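PDB 5G62: fructooligosaccharide ABC transporter substrate-binding protein FusA from Streptococcus pneumoniae, which captures short- and long-chain fructooligosaccharides, preferring tetrasaccharides and larger, and delivers them to the FusBC-MsmK ABC importer. Local coordinates for residues E21-Q26 with W340-D345. The protein carries 2 engineered substitutions. Sequence-based numbering, arbitrary orientation.
With FRU (beta-D-fructofuranose), chain C.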
# COMPACT_ATOMS: atom_id res chain seq x y z
N GLU A 21 -6.49 -21.22 14.10
CA GLU A 21 -6.91 -22.19 13.10
C GLU A 21 -6.07 -22.15 11.83
O GLU A 21 -6.12 -23.10 11.05
CB GLU A 21 -8.39 -21.99 12.77
CG GLU A 21 -9.24 -22.53 13.89
CD GLU A 21 -10.70 -22.22 13.73
OE1 GLU A 21 -11.11 -21.80 12.62
OE2 GLU A 21 -11.45 -22.41 14.72
N LYS A 22 -5.28 -21.10 11.60
CA LYS A 22 -4.40 -21.06 10.44
C LYS A 22 -3.29 -22.10 10.58
O LYS A 22 -2.74 -22.31 11.66
CB LYS A 22 -3.80 -19.67 10.27
CG LYS A 22 -4.79 -18.59 9.79
CD LYS A 22 -4.12 -17.23 9.68
CE LYS A 22 -5.02 -16.19 9.08
NZ LYS A 22 -4.41 -14.86 9.10
N LEU A 23 -2.96 -22.74 9.45
CA LEU A 23 -1.95 -23.77 9.45
C LEU A 23 -0.60 -23.25 9.93
O LEU A 23 0.09 -23.93 10.70
CB LEU A 23 -1.82 -24.37 8.05
CG LEU A 23 -1.00 -25.63 7.89
CD1 LEU A 23 -1.31 -26.65 8.99
CD2 LEU A 23 -1.26 -26.26 6.53
N ILE A 24 -0.22 -22.04 9.51
CA ILE A 24 1.06 -21.48 9.92
C ILE A 24 1.14 -21.40 11.45
O ILE A 24 2.18 -21.71 12.03
CB ILE A 24 1.27 -20.09 9.29
CG1 ILE A 24 1.48 -20.21 7.75
CG2 ILE A 24 2.43 -19.39 10.02
CD1 ILE A 24 1.77 -18.89 7.01
N LEU A 25 0.05 -20.97 12.11
CA LEU A 25 0.09 -20.73 13.54
C LEU A 25 -0.04 -22.04 14.35
O LEU A 25 0.52 -22.14 15.46
CB LEU A 25 -0.99 -19.70 13.93
CG LEU A 25 -0.70 -18.31 13.37
CD1 LEU A 25 -1.80 -17.29 13.66
CD2 LEU A 25 0.64 -17.76 13.88
N GLN A 26 -0.70 -23.06 13.80
CA GLN A 26 -0.64 -24.40 14.40
C GLN A 26 0.79 -24.90 14.44
O GLN A 26 1.31 -25.27 15.50
CB GLN A 26 -1.52 -25.37 13.62
CG GLN A 26 -3.02 -25.07 13.68
CD GLN A 26 -3.83 -25.93 12.71
OE1 GLN A 26 -3.48 -27.07 12.42
NE2 GLN A 26 -4.90 -25.38 12.21
N TRP A 340 3.38 -14.56 3.00
CA TRP A 340 2.72 -14.94 1.75
C TRP A 340 1.77 -16.14 1.81
O TRP A 340 0.94 -16.26 0.92
CB TRP A 340 3.78 -15.20 0.67
CG TRP A 340 4.34 -13.91 0.05
CD1 TRP A 340 3.64 -12.77 -0.26
CD2 TRP A 340 5.69 -13.67 -0.35
NE1 TRP A 340 4.48 -11.84 -0.83
CE2 TRP A 340 5.74 -12.36 -0.89
CE3 TRP A 340 6.87 -14.43 -0.29
CZ2 TRP A 340 6.91 -11.79 -1.35
CZ3 TRP A 340 8.04 -13.87 -0.77
CH2 TRP A 340 8.05 -12.55 -1.29
N GLY A 341 1.86 -17.01 2.84
CA GLY A 341 1.08 -18.23 2.89
C GLY A 341 1.97 -19.44 3.16
O GLY A 341 3.12 -19.30 3.61
N THR A 342 1.46 -20.65 2.89
CA THR A 342 2.17 -21.85 3.33
C THR A 342 1.92 -23.02 2.37
O THR A 342 1.38 -22.86 1.26
CB THR A 342 1.79 -22.20 4.79
OG1 THR A 342 2.66 -23.23 5.29
CG2 THR A 342 0.35 -22.64 4.93
N TYR A 343 2.33 -24.22 2.82
CA TYR A 343 2.34 -25.46 2.06
C TYR A 343 1.62 -26.58 2.82
O TYR A 343 1.42 -26.52 4.04
CB TYR A 343 3.78 -25.94 1.76
CG TYR A 343 4.54 -26.24 3.04
CD1 TYR A 343 5.16 -25.23 3.75
CD2 TYR A 343 4.57 -27.53 3.58
CE1 TYR A 343 5.83 -25.49 4.95
CE2 TYR A 343 5.23 -27.81 4.77
CZ TYR A 343 5.85 -26.77 5.45
OH TYR A 343 6.49 -27.00 6.62
N GLY A 344 1.22 -27.60 2.08
CA GLY A 344 0.85 -28.87 2.66
C GLY A 344 -0.51 -28.93 3.32
O GLY A 344 -0.75 -29.89 4.05
N ASP A 345 -1.39 -27.96 3.12
CA ASP A 345 -2.76 -28.12 3.57
C ASP A 345 -3.49 -29.03 2.60
O ASP A 345 -3.44 -28.80 1.39
CB ASP A 345 -3.47 -26.76 3.64
CG ASP A 345 -4.72 -26.80 4.51
OD1 ASP A 345 -5.34 -27.88 4.64
OD2 ASP A 345 -5.07 -25.78 5.10
C1 FRU C . 3.84 -5.90 -2.28
C2 FRU C . 3.20 -7.16 -2.78
C3 FRU C . 4.12 -8.44 -2.58
C4 FRU C . 3.60 -9.35 -3.63
C5 FRU C . 3.51 -8.50 -4.68
C6 FRU C . 2.51 -8.92 -5.70
O1 FRU C . 4.11 -5.87 -0.93
O3 FRU C . 4.06 -8.95 -1.29
O4 FRU C . 4.55 -10.34 -3.83
O5 FRU C . 3.12 -7.09 -4.04
O6 FRU C . 2.43 -8.01 -6.75
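A chi1 of -169° swings Leu23 CG away from the backbone N to lie beside the carbonyl carbon, and chi2 then brings CD2 to the 340-345 loop; Ile24 keeps an extended CG1-CD1 arm (chi2 -178°) that reaches Gly341 and Thr342. The contact joins the start of helix 23-32 to the loop leaving helix 332-340, beside the sugar cleft of a family 1 solute-binding protein. Leu23 CD2 lies 3.7 Å from both Tyr343 O and Asp345 CB, so one methyl meets backbone and side chain. The Ile24 and Thr342 side chains lie alongside each other, pointing opposite ways: Ile24 CG1 approaches Thr342 CB at 3.6 Å, and Ile24 CD1 sits 3.7 Å from Gly341 O. No polar bond joins the two segments; methyl and methylene groups make the closest approaches, burying 227 Å². Polar ends bond elsewhere: Thr342 OG1 to Gln337, Asp345 OD1 to the backbone N of Lys347, and Tyr343 O to Arg27. Gly341, the first residue past helix 332-340, has positive phi. In the cleft, the substrate-binding Trp340 presents its indole edge to a fructose unit, C3 in the ring plane, and NE1 donates to fructose O3 at 3.0 Å (N-H...O angle 160°).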